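Local coordinates for DNA translocase coupling protein (Clostridium perfringens, PDB 6O1W), which probably binds ATP and DNA and acts as the coupling protein, an FtsK/SpoIIIE-type translocase, in conjugation of a clostridial plasmid, at residues G110-G115 against L150-K155; A158-V163 against R228-I233; V163-G168 against Q180-V185; K190-L195 against G258-L263. One frame throughout, in Å; residues are numbered along the deposited sequence.

Interaction 1: residues G110-G115 against L150-K155; sequences GVVVVG and LWQLLK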
loop_
_atom_site.group_PDB
_atom_site.type_symbol
_atom_site.label_atom_id
_atom_site.label_comp_id
_atom_site.label_asym_id
_atom_site.label_seq_id
_atom_site.Cartn_x
_atom_site.Cartn_y
_atom_site.Cartn_z
ATOM N N GLY A 110 -15.025 10.133 -4.361
ATOM C CA GLY A 110 -14.031 10.038 -3.292
ATOM C C GLY A 110 -13.723 8.636 -2.804
ATOM O O GLY A 110 -12.808 8.449 -2.002
ATOM N N VAL A 111 -14.468 7.641 -3.282
ATOM C CA VAL A 111 -14.262 6.235 -2.930
ATOM C C VAL A 111 -13.450 5.615 -4.057
ATOM O O VAL A 111 -13.831 5.714 -5.240
ATOM C CB VAL A 111 -15.584 5.429 -2.661
ATOM C CG1 VAL A 111 -15.284 3.969 -2.316
ATOM C CG2 VAL A 111 -16.392 6.050 -1.528
ATOM N N VAL A 112 -12.327 4.979 -3.680
ATOM C CA VAL A 112 -11.439 4.278 -4.604
ATOM C C VAL A 112 -11.250 2.809 -4.180
ATOM O O VAL A 112 -11.386 2.485 -3.005
ATOM C CB VAL A 112 -10.090 5.037 -4.821
ATOM C CG1 VAL A 112 -10.338 6.481 -5.290
ATOM C CG2 VAL A 112 -9.212 5.015 -3.566
ATOM N N VAL A 113 -10.960 1.927 -5.148
ATOM C CA VAL A 113 -10.713 0.508 -4.922
ATOM C C VAL A 113 -9.231 0.225 -5.262
ATOM O O VAL A 113 -8.768 0.628 -6.330
ATOM C CB VAL A 113 -11.689 -0.402 -5.714
ATOM C CG1 VAL A 113 -11.612 -1.838 -5.214
ATOM C CG2 VAL A 113 -13.126 0.109 -5.609
ATOM N N VAL A 114 -8.492 -0.470 -4.372
ATOM C CA VAL A 114 -7.071 -0.707 -4.675
ATOM C C VAL A 114 -6.726 -2.183 -5.021
ATOM O O VAL A 114 -5.632 -2.443 -5.509
ATOM C CB VAL A 114 -6.129 -0.141 -3.589
ATOM C CG1 VAL A 114 -6.226 1.384 -3.560
ATOM C CG2 VAL A 114 -6.438 -0.725 -2.221
ATOM N N GLY A 115 -7.659 -3.100 -4.802
ATOM C CA GLY A 115 -7.448 -4.503 -5.107
ATOM C C GLY A 115 -8.302 -5.458 -4.306
ATOM O O GLY A 115 -9.294 -5.051 -3.700
ATOM N N LEU A 150 -5.313 7.444 -9.113
ATOM C CA LEU A 150 -5.368 8.678 -9.895
ATOM C C LEU A 150 -6.420 8.579 -10.991
ATOM O O LEU A 150 -7.225 9.492 -11.131
ATOM C CB LEU A 150 -3.976 8.972 -10.501
ATOM C CG LEU A 150 -3.850 10.125 -11.508
ATOM C CD1 LEU A 150 -4.289 11.503 -10.859
ATOM C CD2 LEU A 150 -2.414 10.198 -12.058
ATOM N N TRP A 151 -6.408 7.472 -11.761
ATOM C CA TRP A 151 -7.349 7.194 -12.849
ATOM C C TRP A 151 -8.808 7.224 -12.358
ATOM O O TRP A 151 -9.652 7.890 -12.953
ATOM C CB TRP A 151 -7.013 5.823 -13.468
ATOM C CG TRP A 151 -8.002 5.421 -14.521
ATOM C CD1 TRP A 151 -8.956 4.449 -14.418
ATOM C CD2 TRP A 151 -8.246 6.097 -15.769
ATOM N NE1 TRP A 151 -9.707 4.402 -15.573
ATOM C CE2 TRP A 151 -9.302 5.416 -16.414
ATOM C CE3 TRP A 151 -7.631 7.180 -16.429
ATOM C CZ2 TRP A 151 -9.763 5.777 -17.687
ATOM C CZ3 TRP A 151 -8.099 7.552 -17.684
ATOM C CH2 TRP A 151 -9.161 6.861 -18.294
ATOM N N GLN A 152 -9.073 6.560 -11.231
ATOM C CA GLN A 152 -10.385 6.502 -10.591
ATOM C C GLN A 152 -10.895 7.894 -10.241
ATOM O O GLN A 152 -12.017 8.236 -10.622
ATOM C CB GLN A 152 -10.355 5.584 -9.350
ATOM C CG GLN A 152 -10.142 4.116 -9.739
ATOM C CD GLN A 152 -10.034 3.176 -8.568
ATOM O OE1 GLN A 152 -9.008 2.550 -8.313
ATOM N NE2 GLN A 152 -11.086 3.053 -7.836
ATOM N N LEU A 153 -10.039 8.716 -9.607
ATOM C CA LEU A 153 -10.377 10.089 -9.250
ATOM C C LEU A 153 -10.536 11.002 -10.458
ATOM O O LEU A 153 -11.425 11.850 -10.441
ATOM C CB LEU A 153 -9.392 10.665 -8.235
ATOM C CG LEU A 153 -9.396 9.909 -6.910
ATOM C CD1 LEU A 153 -8.262 10.381 -6.018
ATOM C CD2 LEU A 153 -10.788 9.979 -6.234
ATOM N N LEU A 154 -9.716 10.813 -11.510
ATOM C CA LEU A 154 -9.844 11.590 -12.761
ATOM C C LEU A 154 -11.204 11.278 -13.420
ATOM O O LEU A 154 -11.831 12.170 -13.990
ATOM C CB LEU A 154 -8.702 11.230 -13.744
ATOM C CG LEU A 154 -7.314 11.802 -13.431
ATOM C CD1 LEU A 154 -6.309 11.330 -14.426
ATOM C CD2 LEU A 154 -7.327 13.342 -13.400
ATOM N N LYS A 155 -11.663 10.011 -13.305
ATOM C CA LYS A 155 -12.959 9.527 -13.816
ATOM C C LYS A 155 -14.109 10.059 -12.982
ATOM O O LYS A 155 -15.224 10.062 -13.464
ATOM C CB LYS A 155 -13.010 7.971 -13.839
ATOM C CG LYS A 155 -12.218 7.326 -14.971
ATOM C CD LYS A 155 -12.970 7.386 -16.298
ATOM C CE LYS A 155 -13.900 6.222 -16.520
ATOM N NZ LYS A 155 -14.952 6.564 -17.508
#
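Gln152 and Leu153, neighbours on the helix, reach strand residues 111-115 by different routes. The Gln152 chain is extended beyond CG. Its amide ends beside the backbone that joins Val112 to Val113. The amide carbon CD lies 3.6 Å from Val113 O and 3.8 Å from Val113 N, so the group faces both polar atoms of one strand residue. CB of Gln152 stays close to the strand as well, 4.2 Å from Val112 CG1. Leu153 approaches nearer the Gly110 end of the strand. Its CD2 methyl packs on Val112 CG1 at 3.7 Å, and the two side chains cross at about a right angle. Val112 offers that branch because CG1 stands anti to the carbonyl carbon (chi1 -55°). The helix is the one that follows the Walker A loop of a P-loop NTPase fold, and it runs nearly antiparallel to the strand, with an interaxial angle of 154°. The closest approach of the axes is 8.5 Å. Gly110 meets Leu153 CD2 through its CA at 4.4 Å. Just past the helix segment, Gln156 bonds through its side chain to Gly110 N and Val111 O. On the far side of the helix, Leu150 packs on strands 159-163 and 229-233.

Interaction 2: residues A158-V163 against R228-I233; sequences AIAYMV and RIIVVI. With BGC (beta-D-glucopyranose), chain E.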
loop_
_atom_site.group_PDB
_atom_site.type_symbol
_atom_site.label_atom_id
_atom_site.label_comp_id
_atom_site.label_asym_id
_atom_site.label_seq_id
_atom_site.Cartn_x
_atom_site.Cartn_y
_atom_site.Cartn_z
ATOM N N ALA A 158 -11.995 14.673 -10.567
ATOM C CA ALA A 158 -10.988 15.397 -9.762
ATOM C C ALA A 158 -9.962 16.125 -10.643
ATOM O O ALA A 158 -9.774 15.752 -11.814
ATOM C CB ALA A 158 -10.248 14.430 -8.844
ATOM N N ILE A 159 -9.328 17.167 -10.063
ATOM C CA ILE A 159 -8.217 17.958 -10.607
ATOM C C ILE A 159 -6.962 17.203 -10.133
ATOM O O ILE A 159 -6.894 16.823 -8.965
ATOM C CB ILE A 159 -8.203 19.434 -10.045
ATOM C CG1 ILE A 159 -9.409 20.231 -10.565
ATOM C CG2 ILE A 159 -6.892 20.173 -10.402
ATOM C CD1 ILE A 159 -9.738 21.505 -9.731
ATOM N N ALA A 160 -5.937 17.103 -10.985
ATOM C CA ALA A 160 -4.722 16.391 -10.621
ATOM C C ALA A 160 -3.450 17.167 -10.756
ATOM O O ALA A 160 -3.271 17.921 -11.706
ATOM C CB ALA A 160 -4.627 15.109 -11.439
ATOM N N TYR A 161 -2.521 16.910 -9.828
ATOM C CA TYR A 161 -1.179 17.476 -9.809
ATOM C C TYR A 161 -0.225 16.313 -9.596
ATOM O O TYR A 161 -0.448 15.474 -8.718
ATOM C CB TYR A 161 -1.006 18.540 -8.729
ATOM C CG TYR A 161 -1.822 19.776 -9.000
ATOM C CD1 TYR A 161 -1.407 20.721 -9.937
ATOM C CD2 TYR A 161 -2.988 20.028 -8.296
ATOM C CE1 TYR A 161 -2.141 21.887 -10.158
ATOM C CE2 TYR A 161 -3.765 21.147 -8.561
ATOM C CZ TYR A 161 -3.338 22.077 -9.493
ATOM O OH TYR A 161 -4.133 23.162 -9.744
HETATM N N MSE A 162 0.801 16.220 -10.442
HETATM C CA MSE A 162 1.713 15.085 -10.351
HETATM C C MSE A 162 3.112 15.583 -10.194
HETATM O O MSE A 162 3.519 16.512 -10.891
HETATM C CB MSE A 162 1.551 14.182 -11.570
HETATM C CG MSE A 162 0.201 13.483 -11.609
HETATM SE SE MSE A 162 -0.498 13.357 -13.434
HETATM C CE MSE A 162 -1.055 15.171 -13.756
ATOM N N VAL A 163 3.832 15.013 -9.229
ATOM C CA VAL A 163 5.195 15.435 -8.919
ATOM C C VAL A 163 6.183 14.325 -9.238
ATOM O O VAL A 163 6.086 13.226 -8.671
ATOM C CB VAL A 163 5.325 15.903 -7.437
ATOM C CG1 VAL A 163 6.766 16.319 -7.112
ATOM C CG2 VAL A 163 4.354 17.038 -7.135
ATOM N N ARG A 228 -12.506 18.092 -5.980
ATOM C CA ARG A 228 -11.459 17.318 -5.309
ATOM C C ARG A 228 -10.128 17.553 -6.048
ATOM O O ARG A 228 -10.106 17.551 -7.277
ATOM C CB ARG A 228 -11.793 15.807 -5.331
ATOM C CG ARG A 228 -10.723 14.954 -4.624
ATOM C CD ARG A 228 -11.126 13.501 -4.370
ATOM N NE ARG A 228 -12.433 13.431 -3.721
ATOM C CZ ARG A 228 -12.661 13.627 -2.433
ATOM N NH1 ARG A 228 -11.654 13.854 -1.598
ATOM N NH2 ARG A 228 -13.898 13.619 -1.967
ATOM N N ILE A 229 -9.051 17.785 -5.302
ATOM C CA ILE A 229 -7.706 17.915 -5.842
ATOM C C ILE A 229 -6.878 16.676 -5.416
ATOM O O ILE A 229 -6.774 16.394 -4.223
ATOM C CB ILE A 229 -7.005 19.231 -5.393
ATOM C CG1 ILE A 229 -7.731 20.479 -5.969
ATOM C CG2 ILE A 229 -5.531 19.211 -5.824
ATOM C CD1 ILE A 229 -7.380 21.831 -5.266
ATOM N N ILE A 230 -6.286 15.947 -6.388
ATOM C CA ILE A 230 -5.411 14.818 -6.080
ATOM C C ILE A 230 -3.968 15.194 -6.410
ATOM O O ILE A 230 -3.682 15.724 -7.483
ATOM C CB ILE A 230 -5.868 13.457 -6.681
ATOM C CG1 ILE A 230 -4.896 12.301 -6.224
ATOM C CG2 ILE A 230 -6.094 13.526 -8.209
ATOM C CD1 ILE A 230 -5.002 10.969 -6.922
ATOM N N VAL A 231 -3.078 14.985 -5.453
ATOM C CA VAL A 231 -1.660 15.312 -5.582
ATOM C C VAL A 231 -0.893 13.999 -5.501
ATOM O O VAL A 231 -0.919 13.334 -4.470
ATOM C CB VAL A 231 -1.197 16.310 -4.492
ATOM C CG1 VAL A 231 0.239 16.770 -4.743
ATOM C CG2 VAL A 231 -2.149 17.499 -4.377
ATOM N N VAL A 232 -0.237 13.626 -6.580
ATOM C CA VAL A 232 0.486 12.361 -6.636
ATOM C C VAL A 232 1.955 12.673 -6.557
ATOM O O VAL A 232 2.468 13.401 -7.399
ATOM C CB VAL A 232 0.135 11.516 -7.894
ATOM C CG1 VAL A 232 0.824 10.136 -7.848
ATOM C CG2 VAL A 232 -1.369 11.353 -8.047
ATOM N N ILE A 233 2.619 12.155 -5.534
ATOM C CA ILE A 233 4.047 12.372 -5.350
ATOM C C ILE A 233 4.655 11.012 -5.636
ATOM O O ILE A 233 4.485 10.072 -4.853
ATOM C CB ILE A 233 4.329 12.909 -3.910
ATOM C CG1 ILE A 233 3.657 14.308 -3.690
ATOM C CG2 ILE A 233 5.825 12.911 -3.587
ATOM C CD1 ILE A 233 3.534 14.749 -2.235
HETATM C C2 BGC E . -3.214 26.902 -10.666
HETATM C C3 BGC E . -2.447 28.188 -10.383
HETATM C C4 BGC E . -1.227 27.888 -9.520
HETATM C C5 BGC E . -0.369 26.810 -10.180
HETATM C C6 BGC E . 0.784 26.363 -9.313
HETATM C C1 BGC E . -2.276 25.887 -11.314
HETATM O O1 BGC E . -2.958 24.707 -11.577
HETATM O O2 BGC E . -4.325 27.167 -11.514
HETATM O O3 BGC E . -3.296 29.135 -9.747
HETATM O O4 BGC E . -0.442 29.058 -9.328
HETATM O O5 BGC E . -1.167 25.643 -10.447
HETATM O O6 BGC E . 1.518 25.324 -9.942
#
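Tyr161 and Ile229 touch across two parallel strands in exact register. The CB of Tyr161 lies 4.1 Å from Ile230 O, the carbonyl that also accepts the backbone N-H of Tyr161. CG stands on the side of the backbone N (chi1 -67°). This brings the CD2 and CE2 edge of the ring against the CG2 methyl of Ile229, with CD2 to CG2 at 3.6 Å. The opposite edge faces glucose: CE1 is 3.3 Å from O1 of the sugar. At the tip, the hydroxyl OH lies 2.7 Å from the same O1, which sits near the ring plane. Leu191 and Tyr194 of helix 185-209 also pack on Tyr161. On the sheet face that carries Ala160, the CG2 of Ile230 meets Ala160 CB at 3.9 Å, and helix 142-155 covers both. The strands belong to the parallel core of the P-loop ATPase domain. Just before strand 229-233, the Arg228 guanidinium turns away to a salt bridge with Glu109. Five backbone hydrogen bonds, from Ile159 N to Arg228 O through to Val163 N to Val232 O, pair N-H and C=O groups between the strands. The side chains that meet across them are mainly apolar, with the tyrosine OH turned to the sugar.

Interaction 3: residues V163-G168 against Q180-V185; sequences VDFKGG and QVITEV. With BGC (beta-D-glucopyranose), chain E.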
loop_
_atom_site.group_PDB
_atom_site.type_symbol
_atom_site.label_atom_id
_atom_site.label_comp_id
_atom_site.label_asym_id
_atom_site.label_seq_id
_atom_site.Cartn_x
_atom_site.Cartn_y
_atom_site.Cartn_z
ATOM N N VAL A 163 3.832 15.013 -9.229
ATOM C CA VAL A 163 5.195 15.435 -8.919
ATOM C C VAL A 163 6.183 14.325 -9.238
ATOM O O VAL A 163 6.086 13.226 -8.671
ATOM C CB VAL A 163 5.325 15.903 -7.437
ATOM C CG1 VAL A 163 6.766 16.319 -7.112
ATOM C CG2 VAL A 163 4.354 17.038 -7.135
ATOM N N ASP A 164 7.162 14.630 -10.115
ATOM C CA ASP A 164 8.229 13.688 -10.465
ATOM C C ASP A 164 9.474 14.430 -10.858
ATOM O O ASP A 164 9.542 14.918 -11.971
ATOM C CB ASP A 164 7.780 12.717 -11.578
ATOM C CG ASP A 164 8.876 11.822 -12.177
ATOM O OD1 ASP A 164 9.879 11.536 -11.472
ATOM O OD2 ASP A 164 8.728 11.415 -13.332
ATOM N N PHE A 165 10.495 14.436 -9.990
ATOM C CA PHE A 165 11.750 15.157 -10.216
ATOM C C PHE A 165 12.670 14.480 -11.201
ATOM O O PHE A 165 13.676 15.070 -11.569
ATOM C CB PHE A 165 12.470 15.467 -8.894
ATOM C CG PHE A 165 11.837 16.558 -8.039
ATOM C CD1 PHE A 165 10.561 17.045 -8.322
ATOM C CD2 PHE A 165 12.491 17.046 -6.913
ATOM C CE1 PHE A 165 9.974 18.034 -7.527
ATOM C CE2 PHE A 165 11.884 18.015 -6.093
ATOM C CZ PHE A 165 10.627 18.496 -6.405
ATOM N N LYS A 166 12.321 13.271 -11.680
ATOM C CA LYS A 166 13.127 12.593 -12.697
ATOM C C LYS A 166 12.669 13.046 -14.095
ATOM O O LYS A 166 12.339 12.228 -14.958
ATOM C CB LYS A 166 13.118 11.068 -12.511
ATOM C CG LYS A 166 13.784 10.644 -11.212
ATOM C CD LYS A 166 13.604 9.156 -10.875
ATOM C CE LYS A 166 12.254 8.853 -10.254
ATOM N NZ LYS A 166 12.211 7.498 -9.640
ATOM N N GLY A 167 12.674 14.360 -14.303
ATOM C CA GLY A 167 12.273 14.986 -15.561
ATOM C C GLY A 167 10.848 14.680 -15.988
ATOM O O GLY A 167 10.503 14.870 -17.154
ATOM N N GLY A 168 10.034 14.165 -15.058
ATOM C CA GLY A 168 8.644 13.814 -15.322
ATOM C C GLY A 168 8.460 12.552 -16.138
ATOM O O GLY A 168 7.346 12.276 -16.580
ATOM N N GLN A 180 -1.345 18.780 -14.380
ATOM C CA GLN A 180 -0.049 19.442 -14.381
ATOM C C GLN A 180 0.996 18.508 -13.793
ATOM O O GLN A 180 0.802 17.962 -12.693
ATOM C CB GLN A 180 -0.145 20.673 -13.501
ATOM C CG GLN A 180 0.440 21.941 -14.070
ATOM C CD GLN A 180 0.182 23.048 -13.075
ATOM O OE1 GLN A 180 -0.901 23.657 -13.050
ATOM N NE2 GLN A 180 1.151 23.300 -12.202
ATOM N N VAL A 181 2.111 18.368 -14.508
ATOM C CA VAL A 181 3.263 17.570 -14.081
ATOM C C VAL A 181 4.354 18.545 -13.647
ATOM O O VAL A 181 4.770 19.375 -14.433
ATOM C CB VAL A 181 3.770 16.560 -15.164
ATOM C CG1 VAL A 181 4.921 15.695 -14.620
ATOM C CG2 VAL A 181 2.632 15.678 -15.691
ATOM N N ILE A 182 4.794 18.437 -12.383
ATOM C CA ILE A 182 5.845 19.241 -11.765
ATOM C C ILE A 182 7.099 18.366 -11.751
ATOM O O ILE A 182 7.087 17.291 -11.153
ATOM C CB ILE A 182 5.381 19.704 -10.360
ATOM C CG1 ILE A 182 4.331 20.850 -10.451
ATOM C CG2 ILE A 182 6.554 20.125 -9.491
ATOM C CD1 ILE A 182 2.896 20.444 -10.921
ATOM N N THR A 183 8.167 18.828 -12.420
ATOM C CA THR A 183 9.404 18.071 -12.610
ATOM C C THR A 183 10.652 18.621 -11.888
ATOM O O THR A 183 11.735 18.030 -12.004
ATOM C CB THR A 183 9.705 17.946 -14.118
ATOM O OG1 THR A 183 10.012 19.241 -14.609
ATOM C CG2 THR A 183 8.563 17.352 -14.909
ATOM N N GLU A 184 10.533 19.770 -11.221
ATOM C CA GLU A 184 11.683 20.358 -10.530
ATOM C C GLU A 184 11.234 21.050 -9.246
ATOM O O GLU A 184 10.061 21.353 -9.099
ATOM C CB GLU A 184 12.534 21.259 -11.483
ATOM C CG GLU A 184 12.273 22.764 -11.437
ATOM C CD GLU A 184 11.057 23.313 -12.155
ATOM O OE1 GLU A 184 10.508 22.620 -13.041
ATOM O OE2 GLU A 184 10.672 24.463 -11.848
ATOM N N VAL A 185 12.176 21.277 -8.330
ATOM C CA VAL A 185 11.969 21.831 -6.996
ATOM C C VAL A 185 11.363 23.264 -7.007
ATOM O O VAL A 185 10.542 23.559 -6.133
ATOM C CB VAL A 185 13.264 21.719 -6.135
ATOM C CG1 VAL A 185 14.370 22.686 -6.591
ATOM C CG2 VAL A 185 12.953 21.874 -4.655
HETATM C C2 BGC E . -3.214 26.902 -10.666
HETATM C C3 BGC E . -2.447 28.188 -10.383
HETATM C C4 BGC E . -1.227 27.888 -9.520
HETATM C C5 BGC E . -0.369 26.810 -10.180
HETATM C C6 BGC E . 0.784 26.363 -9.313
HETATM C C1 BGC E . -2.276 25.887 -11.314
HETATM O O1 BGC E . -2.958 24.707 -11.577
HETATM O O2 BGC E . -4.325 27.167 -11.514
HETATM O O3 BGC E . -3.296 29.135 -9.747
HETATM O O4 BGC E . -0.442 29.058 -9.328
HETATM O O5 BGC E . -1.167 25.643 -10.447
HETATM O O6 BGC E . 1.518 25.324 -9.942
HETATM O O HOH W 1 14.403 17.613 -11.333
#
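Asp164 N bonds to Ile182 O at 2.9 Å and nearly straight, 173° at the hydrogen. This ends the parallel pairing of strand 159-163 with 179-182, the outermost strand of the large P-loop ATPase sheet within this chain. Beyond it the chains stay close. Thr183 CA gives a CA-H...O contact to Asp164 O at 3.2 Å. The CG2 methyl of Thr183 lies 3.5 Å from Gly168 N. The Phe165 ring has one face over the peptide between Glu184 and Val185. Its CZ lies 3.6 Å from Val185 CA, and its edge meets the CG2 of Ile182. Further out, an Asx turn shapes the loop: Asp164 OD1 accepts from Lys166 N, while OD2 takes the N-H of Glu170. Glu184 is the N-cap of helix 185-209 and bonds through OE2 to Ala187 N. One water ties the two segments, donating to Phe165 O at 2.7 Å and to Thr183 O at 2.8 Å.

Interaction 4: residues K190-L195 against G258-L263; sequences KLFKYL and GYTSTL. With BGC (beta-D-glucopyranose), chain E.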
loop_
_atom_site.group_PDB
_atom_site.type_symbol
_atom_site.label_atom_id
_atom_site.label_comp_id
_atom_site.label_asym_id
_atom_site.label_seq_id
_atom_site.Cartn_x
_atom_site.Cartn_y
_atom_site.Cartn_z
ATOM N N LYS A 190 6.261 26.454 -5.806
ATOM C CA LYS A 190 5.080 27.182 -6.285
ATOM C C LYS A 190 3.808 26.325 -6.119
ATOM O O LYS A 190 2.770 26.845 -5.759
ATOM C CB LYS A 190 5.227 27.603 -7.771
ATOM C CG LYS A 190 6.341 28.624 -8.025
ATOM C CD LYS A 190 6.380 29.029 -9.499
ATOM C CE LYS A 190 7.747 29.495 -9.960
ATOM N NZ LYS A 190 8.144 30.795 -9.361
ATOM N N LEU A 191 3.886 25.029 -6.408
ATOM C CA LEU A 191 2.723 24.140 -6.303
ATOM C C LEU A 191 2.249 23.995 -4.878
ATOM O O LEU A 191 1.066 24.168 -4.627
ATOM C CB LEU A 191 3.002 22.738 -6.887
ATOM C CG LEU A 191 1.906 21.664 -6.590
ATOM C CD1 LEU A 191 0.591 22.030 -7.274
ATOM C CD2 LEU A 191 2.386 20.231 -6.968
ATOM N N PHE A 192 3.157 23.674 -3.957
ATOM C CA PHE A 192 2.787 23.422 -2.560
ATOM C C PHE A 192 2.347 24.685 -1.804
ATOM O O PHE A 192 1.517 24.580 -0.902
ATOM C CB PHE A 192 3.885 22.650 -1.811
ATOM C CG PHE A 192 3.817 21.188 -2.185
ATOM C CD1 PHE A 192 2.798 20.371 -1.692
ATOM C CD2 PHE A 192 4.745 20.634 -3.060
ATOM C CE1 PHE A 192 2.731 19.019 -2.039
ATOM C CE2 PHE A 192 4.661 19.278 -3.435
ATOM C CZ PHE A 192 3.646 18.485 -2.936
ATOM N N LYS A 193 2.883 25.849 -2.178
ATOM C CA LYS A 193 2.448 27.127 -1.606
ATOM C C LYS A 193 1.008 27.420 -2.125
ATOM O O LYS A 193 0.155 27.814 -1.356
ATOM C CB LYS A 193 3.441 28.251 -1.968
ATOM C CG LYS A 193 3.005 29.654 -1.538
ATOM C CD LYS A 193 2.842 29.757 -0.040
ATOM C CE LYS A 193 2.793 31.200 0.389
ATOM N NZ LYS A 193 1.735 31.444 1.405
ATOM N N TYR A 194 0.728 27.125 -3.392
ATOM C CA TYR A 194 -0.615 27.261 -3.943
ATOM C C TYR A 194 -1.629 26.334 -3.213
ATOM O O TYR A 194 -2.730 26.782 -2.876
ATOM C CB TYR A 194 -0.612 26.945 -5.451
ATOM C CG TYR A 194 -2.010 26.686 -5.979
ATOM C CD1 TYR A 194 -2.928 27.729 -6.125
ATOM C CD2 TYR A 194 -2.438 25.395 -6.265
ATOM C CE1 TYR A 194 -4.230 27.488 -6.572
ATOM C CE2 TYR A 194 -3.731 25.145 -6.724
ATOM C CZ TYR A 194 -4.633 26.188 -6.842
ATOM O OH TYR A 194 -5.921 25.931 -7.239
ATOM N N LEU A 195 -1.285 25.032 -3.041
ATOM C CA LEU A 195 -2.151 24.028 -2.413
ATOM C C LEU A 195 -2.443 24.351 -0.959
ATOM O O LEU A 195 -3.571 24.164 -0.516
ATOM C CB LEU A 195 -1.534 22.630 -2.529
ATOM C CG LEU A 195 -1.409 21.992 -3.909
ATOM C CD1 LEU A 195 -0.516 20.749 -3.832
ATOM C CD2 LEU A 195 -2.790 21.643 -4.495
ATOM N N GLY A 258 7.270 22.022 5.164
ATOM C CA GLY A 258 6.368 22.810 5.989
ATOM C C GLY A 258 5.000 22.889 5.330
ATOM O O GLY A 258 3.971 22.751 6.015
ATOM N N TYR A 259 4.977 23.028 3.975
ATOM C CA TYR A 259 3.719 23.072 3.231
ATOM C C TYR A 259 3.026 21.704 3.172
ATOM O O TYR A 259 1.810 21.641 3.330
ATOM C CB TYR A 259 3.884 23.644 1.818
ATOM C CG TYR A 259 4.496 25.026 1.703
ATOM C CD1 TYR A 259 4.201 26.024 2.631
ATOM C CD2 TYR A 259 5.262 25.375 0.596
ATOM C CE1 TYR A 259 4.699 27.319 2.485
ATOM C CE2 TYR A 259 5.776 26.658 0.448
ATOM C CZ TYR A 259 5.498 27.626 1.395
ATOM O OH TYR A 259 6.011 28.890 1.231
ATOM N N THR A 260 3.793 20.622 2.959
ATOM C CA THR A 260 3.288 19.241 2.880
ATOM C C THR A 260 2.674 18.808 4.203
ATOM O O THR A 260 1.578 18.241 4.196
ATOM C CB THR A 260 4.380 18.277 2.383
ATOM O OG1 THR A 260 4.806 18.719 1.098
ATOM C CG2 THR A 260 3.874 16.846 2.227
ATOM N N SER A 261 3.359 19.116 5.326
ATOM C CA SER A 261 2.942 18.813 6.693
ATOM C C SER A 261 1.635 19.480 7.024
ATOM O O SER A 261 0.738 18.809 7.521
ATOM C CB SER A 261 4.007 19.261 7.699
ATOM O OG SER A 261 5.154 18.443 7.560
ATOM N N THR A 262 1.521 20.797 6.735
ATOM C CA THR A 262 0.313 21.617 6.945
ATOM C C THR A 262 -0.830 21.041 6.100
ATOM O O THR A 262 -1.960 20.904 6.592
ATOM C CB THR A 262 0.609 23.087 6.590
ATOM O OG1 THR A 262 1.655 23.539 7.436
ATOM C CG2 THR A 262 -0.614 24.009 6.733
ATOM N N LEU A 263 -0.530 20.686 4.838
ATOM C CA LEU A 263 -1.538 20.104 3.954
ATOM C C LEU A 263 -2.054 18.797 4.522
ATOM O O LEU A 263 -3.257 18.653 4.675
ATOM C CB LEU A 263 -0.957 19.829 2.571
ATOM C CG LEU A 263 -1.347 20.706 1.413
ATOM C CD1 LEU A 263 -0.826 20.080 0.118
ATOM C CD2 LEU A 263 -2.864 20.934 1.343
HETATM C C2 BGC E . -3.214 26.902 -10.666
HETATM C C3 BGC E . -2.447 28.188 -10.383
HETATM C C4 BGC E . -1.227 27.888 -9.520
HETATM C C5 BGC E . -0.369 26.810 -10.180
HETATM C C6 BGC E . 0.784 26.363 -9.313
HETATM C C1 BGC E . -2.276 25.887 -11.314
HETATM O O1 BGC E . -2.958 24.707 -11.577
HETATM O O2 BGC E . -4.325 27.167 -11.514
HETATM O O3 BGC E . -3.296 29.135 -9.747
HETATM O O4 BGC E . -0.442 29.058 -9.328
HETATM O O5 BGC E . -1.167 25.643 -10.447
HETATM O O6 BGC E . 1.518 25.324 -9.942
#
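Phe192, Leu195 and Leu263 form the tight, buried side of two helices whose axes come within 9.1 Å at an angle of 32°. The CD1 methyl of Leu263 sits 3.7 Å from Leu195 CB. The same methyl approaches the edge of the Phe192 ring, near its plane. Thr260 OG1 lies over one face of that ring, 3.8 Å from CE1, and is hydrogen-bonded to Ile256 O of its own helix. The CD2 of Leu191 lies over the opposite face. Phe192 CB also packs on Tyr259 CB at 3.8 Å. The solvent side belongs to exposed Lys193 and the Tyr259 ring. There the CA of Lys193 makes a CH-pi contact over the ring face, 4.1 Å from the Tyr259 centroid. The lysine chain bends at chi2 (61°), and its CD comes 3.5 Å from Tyr259 OH. Its NZ goes on to a salt bridge with Asp197. Tyr194 turns off elsewhere and lays a ring face against C4 of glucose. Helices 185-209 and 247-266 pack side by side, with Phe192 and Leu195 also on strand 229-233, as in the alpha/beta layering of P-loop NTPases.

How the interactions relate
From the N terminus, interaction 1 comes first. It closes a loop that holds the Walker A segment and sets helix 142-155 on an antiparallel part of the large mixed sheet. Its helix then leads into strand 159-163, where interaction 2 opens. Interaction 2 closes a long loop by joining that strand to 229-233. Interaction 3 is nested inside this loop and shares Val163 with it. It ties the end of strand 159-163 to the outermost strand, 179-182. Interaction 4 crosses interaction 2, because helix 185-209 lies between strands 159-163 and 229-233, while helix 247-266 follows both. Interactions 2, 3 and 4 each touch the same glucose.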